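Local atomic coordinates of carbohydrate binding family 6 (Clostridium thermocellum, PDB entry 5A8C), a protein that probably removes terminal arabinofuranose units from arabinose-containing polysaccharides, as an alpha-L-arabinofuranosidase (EC 3.2.1.55) of glycoside hydrolase family 43 with a five-bladed beta-propeller fold. Residues 163-168 with 192-197; 105-110 with 114-119; 202-207 with 247-252. All coordinates share one frame; numbering follows the deposited sequence. Where two conformers were deposited one is given.

Contact 1: residues 163-168 with 192-197; sequences PGVFVD and NDMIST
Two bends in the Met194 side chain, chi2 -64° and chi3 -85°, carry its methyl across to strand 164-167, where it meets Val165 CG1 and Val167 CG2. The strand belongs to one blade of the five-bladed beta-propeller, and residues 192-197 come from the turn that follows strand 185-190 of the same blade. The backbones stay well apart, with the CA atoms of Val165 and Met194 separated by 9.6 Å, so the contact is made by side-chain ends alone. Met194 CE lies 3.9 Å from Val165 CG1, the two side chains sliding past each other in opposite directions. The same methyl is 4.0 Å from Val167 CG2, the branch that stands beside its own backbone N, and so bridges two alternate residues on one face of the strand. Val107 and Arg109 of strand 104-109 also touch Met194, which therefore packs between its own blade and the neighbouring one. The turn has its own polar framework: an Asx turn at Asp193, with Met194 in the middle. There Asp193 OD1 accepts from the backbone N of Ile195 at 3.1 Å, the N-H pointing almost straight at it (166°). Ser196 OG donates to the same oxygen, so two bonds hold the carboxylate; the hydroxyl approaches on the syn side and reaches Asp193 OD1 at 2.7 Å, across the carboxylate plane from Ile195 N.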
loop_
_atom_site.group_PDB
_atom_site.type_symbol
_atom_site.label_atom_id
_atom_site.label_comp_id
_atom_site.label_asym_id
_atom_site.label_seq_id
_atom_site.Cartn_x
_atom_site.Cartn_y
_atom_site.Cartn_z
ATOM N N PRO A 163 5.198 4.153 0.653
ATOM C CA PRO A 163 5.269 4.464 -0.760
ATOM C C PRO A 163 4.095 3.955 -1.537
ATOM O O PRO A 163 3.569 2.866 -1.292
ATOM C CB PRO A 163 6.534 3.752 -1.228
ATOM C CG PRO A 163 6.670 2.592 -0.257
ATOM C CD PRO A 163 6.227 3.163 1.044
ATOM N N GLY A 164 3.724 4.689 -2.579
ATOM C CA GLY A 164 2.774 4.269 -3.600
ATOM C C GLY A 164 3.315 4.618 -4.959
ATOM O O GLY A 164 3.452 5.805 -5.254
ATOM N N VAL A 165 3.746 3.642 -5.735
ATOM C CA VAL A 165 4.401 3.881 -7.017
ATOM C C VAL A 165 3.421 3.600 -8.155
ATOM O O VAL A 165 2.598 2.691 -8.079
ATOM C CB VAL A 165 5.709 3.072 -7.105
ATOM C CG1 VAL A 165 6.416 3.260 -8.436
ATOM C CG2 VAL A 165 6.635 3.429 -5.967
ATOM N N PHE A 166 3.547 4.404 -9.205
ATOM C CA PHE A 166 2.665 4.413 -10.330
ATOM C C PHE A 166 3.480 4.743 -11.602
ATOM O O PHE A 166 4.293 5.654 -11.544
ATOM C CB PHE A 166 1.573 5.498 -10.054
ATOM C CG PHE A 166 0.828 5.897 -11.258
ATOM C CD1 PHE A 166 -0.175 5.102 -11.807
ATOM C CD2 PHE A 166 1.078 7.116 -11.875
ATOM C CE1 PHE A 166 -0.871 5.474 -12.974
ATOM C CE2 PHE A 166 0.363 7.513 -12.984
ATOM C CZ PHE A 166 -0.590 6.710 -13.541
ATOM N N VAL A 167 3.150 4.090 -12.715
ATOM C CA VAL A 167 3.802 4.339 -14.001
ATOM C C VAL A 167 2.749 4.911 -14.956
ATOM O O VAL A 167 1.767 4.237 -15.221
ATOM C CB VAL A 167 4.473 3.074 -14.569
ATOM C CG1 VAL A 167 5.173 3.391 -15.877
ATOM C CG2 VAL A 167 5.422 2.451 -13.574
ATOM N N ASP A 168 2.979 6.131 -15.428
ATOM C CA ASP A 168 1.989 6.813 -16.277
ATOM C C ASP A 168 2.129 6.378 -17.747
ATOM O O ASP A 168 3.074 5.689 -18.160
ATOM C CB ASP A 168 2.149 8.300 -16.110
ATOM C CG ASP A 168 0.874 9.109 -16.351
ATOM O OD1 ASP A 168 -0.150 8.541 -16.741
ATOM O OD2 ASP A 168 0.992 10.350 -16.147
ATOM N N ASN A 192 13.452 5.234 -15.303
ATOM C CA ASN A 192 12.851 4.065 -15.952
ATOM C C ASN A 192 13.399 2.757 -15.366
ATOM O O ASN A 192 12.698 1.747 -15.442
ATOM C CB ASN A 192 13.064 4.084 -17.455
ATOM C CG ASN A 192 12.206 5.149 -18.170
ATOM O OD1 ASN A 192 11.331 5.781 -17.566
ATOM N ND2 ASN A 192 12.451 5.322 -19.439
ATOM N N ASP A 193 14.597 2.764 -14.777
ATOM C CA ASP A 193 15.132 1.572 -14.119
ATOM C C ASP A 193 14.493 1.298 -12.784
ATOM O O ASP A 193 14.788 0.238 -12.195
ATOM C CB ASP A 193 16.651 1.642 -14.003
ATOM C CG ASP A 193 17.219 2.735 -13.050
ATOM O OD1 ASP A 193 16.483 3.293 -12.211
ATOM O OD2 ASP A 193 18.470 2.935 -13.110
ATOM N N MET A 194 13.640 2.179 -12.276
ATOM C CA MET A 194 12.826 1.980 -11.106
ATOM C C MET A 194 13.589 1.889 -9.792
ATOM O O MET A 194 13.004 1.690 -8.724
ATOM C CB MET A 194 11.896 0.786 -11.272
ATOM C CG MET A 194 10.944 0.969 -12.430
ATOM S SD MET A 194 9.791 2.362 -12.225
ATOM C CE MET A 194 8.498 1.566 -11.258
ATOM N N ILE A 195 14.906 2.172 -9.832
ATOM C CA ILE A 195 15.794 2.060 -8.660
ATOM C C ILE A 195 16.599 3.337 -8.461
ATOM O O ILE A 195 17.596 3.323 -7.749
ATOM C CB ILE A 195 16.698 0.806 -8.743
ATOM C CG1 ILE A 195 17.634 0.872 -9.962
ATOM C CG2 ILE A 195 15.864 -0.451 -8.733
ATOM C CD1 ILE A 195 18.738 -0.146 -9.881
ATOM N N SER A 196 16.107 4.454 -9.032
ATOM C CA SER A 196 16.733 5.747 -8.955
ATOM C C SER A 196 15.647 6.783 -8.971
ATOM O O SER A 196 14.549 6.530 -9.485
ATOM C CB SER A 196 17.659 5.912 -10.158
ATOM O OG SER A 196 16.967 5.830 -11.396
ATOM N N THR A 197 15.957 7.960 -8.431
ATOM C CA THR A 197 15.082 9.099 -8.524
ATOM C C THR A 197 15.579 10.067 -9.596
ATOM O O THR A 197 16.745 10.045 -9.940
ATOM C CB THR A 197 14.941 9.797 -7.166
ATOM O OG1 THR A 197 16.209 10.231 -6.716
ATOM C CG2 THR A 197 14.333 8.913 -6.090
#

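Contact 2: residues 105-110 with 114-119; sequences SIVYRN and YLYYGN
Strands 105-109 and 114-118 run antiparallel at 163° as the two arms of a beta hairpin, with Ser105-Tyr116 and Val107-Tyr114 as hydrogen-bonded pairs around the non-hydrogen-bonded pair Ile106-Leu115. Each hydrogen-bonded pair has two bonds; the shortest runs from Tyr116 N to Ser105 O at 2.8 Å. Ile106 and Leu115 share one face of the sheet, their CD1 atoms 4.1 Å apart, and Ile106 continues onto Ala41 and Val43 of strand 36-45. The opposite face carries Ser105, Val107, Tyr114 and Tyr116. With CG beside the backbone N (chi1 -61°), the Tyr114 ring extends along the partner strand toward Asn110, which brings Arg109 O in plane to its edge, 3.3 Å from Tyr114 CE2. Farther out, Asn110 ND2 donates to Tyr114 OH at 3.2 Å. This bond is almost straight, and the hydroxyl lies in the amide plane, although amide and ring planes are nearly perpendicular. Asn110 ND2 also donates to Asn192 O, while Ser105 OG bonds to Val165 N and Tyr116 OH to Met194 O. Asn110 and the polar groups of the tyrosine-bearing face thus close the hairpin end and tie it to the next blade, whereas the Ile106-Leu115 face is held by apolar packing.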
loop_
_atom_site.group_PDB
_atom_site.type_symbol
_atom_site.label_atom_id
_atom_site.label_comp_id
_atom_site.label_asym_id
_atom_site.label_seq_id
_atom_site.Cartn_x
_atom_site.Cartn_y
_atom_site.Cartn_z
ATOM N N SER A 105 4.763 -1.472 -1.821
ATOM C CA SER A 105 4.171 -1.057 -3.097
ATOM C C SER A 105 4.821 -1.907 -4.172
ATOM O O SER A 105 6.032 -2.023 -4.214
ATOM C CB SER A 105 4.445 0.408 -3.348
ATOM O OG SER A 105 3.929 0.854 -4.584
ATOM N N ILE A 106 4.007 -2.553 -5.028
ATOM C CA ILE A 106 4.516 -3.464 -6.052
ATOM C C ILE A 106 4.241 -2.870 -7.445
ATOM O O ILE A 106 3.120 -2.405 -7.721
ATOM C CB ILE A 106 3.857 -4.860 -5.898
ATOM C CG1 ILE A 106 4.437 -5.870 -6.893
ATOM C CG2 ILE A 106 2.340 -4.814 -5.949
ATOM C CD1 ILE A 106 5.860 -6.258 -6.669
ATOM N N VAL A 107 5.223 -3.016 -8.313
ATOM C CA VAL A 107 5.103 -2.612 -9.729
ATOM C C VAL A 107 5.778 -3.700 -10.562
ATOM O O VAL A 107 6.872 -4.155 -10.246
ATOM C CB VAL A 107 5.774 -1.244 -9.993
ATOM C CG1 VAL A 107 5.640 -0.872 -11.447
ATOM C CG2 VAL A 107 5.158 -0.185 -9.127
ATOM N N TYR A 108 5.117 -4.056 -11.684
ATOM C CA TYR A 108 5.697 -4.920 -12.720
ATOM C C TYR A 108 6.120 -4.031 -13.899
ATOM O O TYR A 108 5.275 -3.365 -14.477
ATOM C CB TYR A 108 4.676 -5.972 -13.133
ATOM C CG TYR A 108 5.085 -6.873 -14.274
ATOM C CD1 TYR A 108 6.244 -7.640 -14.225
ATOM C CD2 TYR A 108 4.296 -6.991 -15.425
ATOM C CE1 TYR A 108 6.612 -8.500 -15.256
ATOM C CE2 TYR A 108 4.673 -7.833 -16.455
ATOM C CZ TYR A 108 5.821 -8.581 -16.374
ATOM O OH TYR A 108 6.155 -9.394 -17.434
ATOM N N ARG A 109 7.429 -3.980 -14.149
ATOM C CA ARG A 109 7.938 -3.122 -15.242
ATOM C C ARG A 109 9.193 -3.749 -15.760
ATOM O O ARG A 109 9.950 -4.354 -14.975
ATOM C CB ARG A 109 8.236 -1.704 -14.732
ATOM C CG ARG A 109 8.443 -0.703 -15.867
ATOM C CD ARG A 109 8.733 0.676 -15.410
ATOM N NE ARG A 109 8.676 1.585 -16.539
ATOM C CZ ARG A 109 8.881 2.895 -16.481
ATOM N NH1 ARG A 109 9.188 3.475 -15.356
ATOM N NH2 ARG A 109 8.781 3.609 -17.591
ATOM N N ASN A 110 9.490 -3.615 -17.046
ATOM C CA ASN A 110 10.769 -4.143 -17.555
ATOM C C ASN A 110 10.871 -5.630 -17.356
ATOM O O ASN A 110 11.983 -6.138 -17.287
ATOM C CB ASN A 110 12.018 -3.460 -16.886
ATOM C CG ASN A 110 11.929 -1.935 -16.825
ATOM O OD1 ASN A 110 11.511 -1.319 -17.827
ATOM N ND2 ASN A 110 12.324 -1.322 -15.666
ATOM N N TYR A 114 9.279 -4.751 -8.790
ATOM C CA TYR A 114 9.869 -3.743 -7.919
ATOM C C TYR A 114 8.965 -3.584 -6.720
ATOM O O TYR A 114 7.763 -3.292 -6.866
ATOM C CB TYR A 114 9.997 -2.389 -8.671
ATOM C CG TYR A 114 10.882 -2.532 -9.863
ATOM C CD1 TYR A 114 12.269 -2.398 -9.736
ATOM C CD2 TYR A 114 10.377 -2.826 -11.128
ATOM C CE1 TYR A 114 13.103 -2.606 -10.809
ATOM C CE2 TYR A 114 11.216 -3.015 -12.211
ATOM C CZ TYR A 114 12.581 -2.863 -12.054
ATOM O OH TYR A 114 13.363 -3.020 -13.173
ATOM N N LEU A 115 9.517 -3.846 -5.543
ATOM C CA LEU A 115 8.809 -3.874 -4.279
ATOM C C LEU A 115 9.391 -2.778 -3.394
ATOM O O LEU A 115 10.495 -2.905 -2.902
ATOM C CB LEU A 115 9.001 -5.264 -3.671
ATOM C CG LEU A 115 8.245 -5.581 -2.405
ATOM C CD1 LEU A 115 6.734 -5.641 -2.667
ATOM C CD2 LEU A 115 8.691 -6.957 -1.859
ATOM N N TYR A 116 8.634 -1.714 -3.232
ATOM C CA TYR A 116 9.077 -0.563 -2.426
ATOM C C TYR A 116 8.578 -0.741 -1.015
ATOM O O TYR A 116 7.509 -1.350 -0.812
ATOM C CB TYR A 116 8.548 0.756 -3.047
ATOM C CG TYR A 116 8.998 0.911 -4.456
ATOM C CD1 TYR A 116 8.274 0.389 -5.515
ATOM C CD2 TYR A 116 10.177 1.612 -4.748
ATOM C CE1 TYR A 116 8.719 0.473 -6.829
ATOM C CE2 TYR A 116 10.613 1.722 -6.057
ATOM C CZ TYR A 116 9.909 1.162 -7.085
ATOM O OH TYR A 116 10.330 1.215 -8.378
ATOM N N TYR A 117 9.311 -0.252 -0.029
ATOM C CA TYR A 117 8.967 -0.522 1.358
ATOM C C TYR A 117 9.496 0.571 2.236
ATOM O O TYR A 117 10.480 1.259 1.937
ATOM C CB TYR A 117 9.572 -1.883 1.801
ATOM C CG TYR A 117 11.082 -1.947 1.735
ATOM C CD1 TYR A 117 11.741 -2.272 0.554
ATOM C CD2 TYR A 117 11.853 -1.716 2.869
ATOM C CE1 TYR A 117 13.138 -2.305 0.495
ATOM C CE2 TYR A 117 13.234 -1.762 2.816
ATOM C CZ TYR A 117 13.895 -2.057 1.639
ATOM O OH TYR A 117 15.261 -2.146 1.662
ATOM N N GLY A 118 8.822 0.774 3.385
ATOM C CA GLY A 118 9.283 1.769 4.359
ATOM C C GLY A 118 10.090 1.130 5.451
ATOM O O GLY A 118 9.610 0.212 6.147
ATOM N N ASN A 119 11.305 1.617 5.670
ATOM C CA ASN A 119 12.130 1.204 6.810
ATOM C C ASN A 119 11.709 1.927 8.089
ATOM O O ASN A 119 12.505 2.615 8.710
ATOM C CB ASN A 119 13.606 1.429 6.505
ATOM C CG ASN A 119 14.536 0.927 7.605
ATOM O OD1 ASN A 119 14.305 -0.164 8.149
ATOM N ND2 ASN A 119 15.570 1.649 7.882
#

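Contact 3: residues 202-207 with 247-252; sequences MTMSAP and TGFQYK
Neighbouring blades of the beta-propeller meet here near their outer strands: residues 202-207 run from the end of strand 200-204 of one blade into the loop beyond it, and residues 247-252 lead into strand 250-256, the outermost strand of the next. Two separate apolar touches make the contact. In the first, Met204 bends only at its last torsion (chi3 58°), which turns its methyl toward Phe249. Met204 CE lies 3.6 Å from Phe249 CE2 and 3.7 Å from Phe249 CD2, so the methyl sits beside two adjacent ring atoms while the two side chains cross obliquely. Phe224 of strand 221-228 touches both residues and completes an apolar cluster at the blade boundary. In the second, the pyrrolidine ring of Pro207 meets the inner part of Tyr251. Pro207 CG is 3.9 Å from Tyr251 CD1, and it also comes within 4.1 Å of Tyr251 CB. With CG anti to the backbone N (chi1 178°), the tyrosine ring reaches out beside the proline; its hydroxyl continues past this touch to Glu238 OE1, while Tyr226 also touches the Tyr251 side chain. Met204 and Thr247 have the nearest CA atoms across the two segments, yet these are still 7.2 Å apart, so side chains rather than a shared sheet join the two strands. Such apolar packing of side chains between separately hydrogen-bonded sheets is characteristic of adjacent beta-propeller blades.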
loop_
_atom_site.group_PDB
_atom_site.type_symbol
_atom_site.label_atom_id
_atom_site.label_comp_id
_atom_site.label_asym_id
_atom_site.label_seq_id
_atom_site.Cartn_x
_atom_site.Cartn_y
_atom_site.Cartn_z
ATOM N N MET A 202 8.217 16.855 -4.866
ATOM C CA MET A 202 7.332 17.973 -4.762
ATOM C C MET A 202 6.243 17.665 -3.741
ATOM O O MET A 202 6.004 16.506 -3.379
ATOM C CB MET A 202 6.875 18.438 -6.072
ATOM C CG MET A 202 5.890 17.565 -6.572
ATOM S SD MET A 202 5.095 17.949 -8.153
ATOM C CE MET A 202 6.474 17.461 -9.098
ATOM N N THR A 203 5.579 18.713 -3.272
ATOM C CA THR A 203 4.545 18.584 -2.270
ATOM C C THR A 203 3.178 18.513 -2.859
ATOM O O THR A 203 2.875 19.123 -3.892
ATOM C CB THR A 203 4.593 19.796 -1.330
ATOM O OG1 THR A 203 4.277 21.035 -1.946
ATOM C CG2 THR A 203 5.897 19.713 -0.642
ATOM N N MET A 204 2.343 17.653 -2.193
ATOM C CA MET A 204 0.910 17.614 -2.468
ATOM C C MET A 204 0.164 17.811 -1.175
ATOM O O MET A 204 0.710 17.696 -0.086
ATOM C CB MET A 204 0.496 16.278 -3.124
ATOM C CG MET A 204 1.064 16.053 -4.482
ATOM S SD MET A 204 0.755 14.444 -5.181
ATOM C CE MET A 204 -1.035 14.403 -5.151
ATOM N N SER A 205 -1.130 18.078 -1.294
ATOM C CA SER A 205 -1.991 18.258 -0.141
ATOM C C SER A 205 -3.313 17.505 -0.338
ATOM O O SER A 205 -3.873 17.484 -1.423
ATOM C CB SER A 205 -2.319 19.748 0.102
ATOM O OG SER A 205 -1.186 20.581 0.144
ATOM N N ALA A 206 -3.768 16.892 0.742
ATOM C CA ALA A 206 -5.077 16.212 0.727
ATOM C C ALA A 206 -5.689 16.374 2.096
ATOM O O ALA A 206 -5.008 16.258 3.108
ATOM C CB ALA A 206 -4.943 14.708 0.411
ATOM N N PRO A 207 -7.018 16.579 2.166
ATOM C CA PRO A 207 -7.642 16.831 3.441
ATOM C C PRO A 207 -7.391 15.685 4.426
ATOM O O PRO A 207 -7.678 14.514 4.141
ATOM C CB PRO A 207 -9.128 16.948 3.084
ATOM C CG PRO A 207 -9.183 17.292 1.678
ATOM C CD PRO A 207 -7.989 16.697 1.046
ATOM N N THR A 247 -0.739 17.598 -9.459
ATOM C CA THR A 247 -1.385 18.875 -9.225
ATOM C C THR A 247 -2.826 18.763 -9.696
ATOM O O THR A 247 -3.163 17.781 -10.372
ATOM C CB THR A 247 -0.702 20.044 -9.992
ATOM O OG1 THR A 247 -0.766 19.793 -11.383
ATOM C CG2 THR A 247 0.732 20.234 -9.555
ATOM N N GLY A 248 -3.660 19.690 -9.317
ATOM C CA GLY A 248 -4.995 19.777 -9.841
ATOM C C GLY A 248 -6.018 18.892 -9.135
ATOM O O GLY A 248 -7.101 18.732 -9.666
ATOM N N PHE A 249 -5.696 18.368 -7.961
ATOM C CA PHE A 249 -6.608 17.432 -7.285
ATOM C C PHE A 249 -7.717 18.164 -6.538
ATOM O O PHE A 249 -7.512 19.238 -5.964
ATOM C CB PHE A 249 -5.815 16.542 -6.306
ATOM C CG PHE A 249 -5.007 15.521 -7.031
ATOM C CD1 PHE A 249 -5.564 14.310 -7.348
ATOM C CD2 PHE A 249 -3.704 15.751 -7.411
ATOM C CE1 PHE A 249 -4.851 13.346 -8.072
ATOM C CE2 PHE A 249 -2.991 14.829 -8.155
ATOM C CZ PHE A 249 -3.589 13.622 -8.492
ATOM N N GLN A 250 -8.863 17.507 -6.526
ATOM C CA GLN A 250 -10.018 17.945 -5.749
ATOM C C GLN A 250 -10.574 16.739 -5.018
ATOM O O GLN A 250 -10.754 15.633 -5.566
ATOM C CB GLN A 250 -11.101 18.523 -6.669
ATOM C CG GLN A 250 -10.630 19.835 -7.329
ATOM C CD GLN A 250 -10.482 21.017 -6.374
ATOM O OE1 GLN A 250 -11.029 21.034 -5.271
ATOM N NE2 GLN A 250 -9.748 22.001 -6.800
ATOM N N TYR A 251 -10.916 16.939 -3.750
ATOM C CA TYR A 251 -11.469 15.872 -2.867
ATOM C C TYR A 251 -12.804 15.425 -3.384
ATOM O O TYR A 251 -13.676 16.235 -3.753
ATOM C CB TYR A 251 -11.613 16.466 -1.456
ATOM C CG TYR A 251 -12.209 15.495 -0.488
ATOM C CD1 TYR A 251 -11.439 14.549 0.138
ATOM C CD2 TYR A 251 -13.586 15.504 -0.237
ATOM C CE1 TYR A 251 -12.008 13.635 1.012
ATOM C CE2 TYR A 251 -14.181 14.607 0.639
ATOM C CZ TYR A 251 -13.392 13.669 1.251
ATOM O OH TYR A 251 -13.986 12.755 2.091
ATOM N N LYS A 252 -13.030 14.094 -3.351
ATOM C CA LYS A 252 -14.239 13.479 -3.860
ATOM C C LYS A 252 -15.009 12.608 -2.868
ATOM O O LYS A 252 -16.175 12.334 -3.141
ATOM C CB LYS A 252 -13.954 12.679 -5.098
ATOM C CG LYS A 252 -13.395 13.472 -6.254
ATOM C CD LYS A 252 -14.334 14.519 -6.798
ATOM C CE LYS A 252 -13.708 15.271 -7.956
ATOM N NZ LYS A 252 -14.554 16.386 -8.433
#

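Contacts 1 and 2 adjoin, their centres about 8 Å apart, and together fasten two successive propeller blades. Met194 O and Tyr116 OH approach to 2.7 Å, a probable hydrogen bond, and a second probable bond runs between Val165 N and Ser105 OG at 3.0 Å. Both contacts lie near the bound calcium, about 6 Å from the side chain of Ser105 and about 9 Å from that of Val165. Contact 3 is more peripheral, its centre about 20 Å from that of contact 1 and about 23 Å from that of contact 2. Contacts 1 and 3 nevertheless involve the same blade, which thus meets one neighbour through 163-168 and 192-197 and the following one through 202-207.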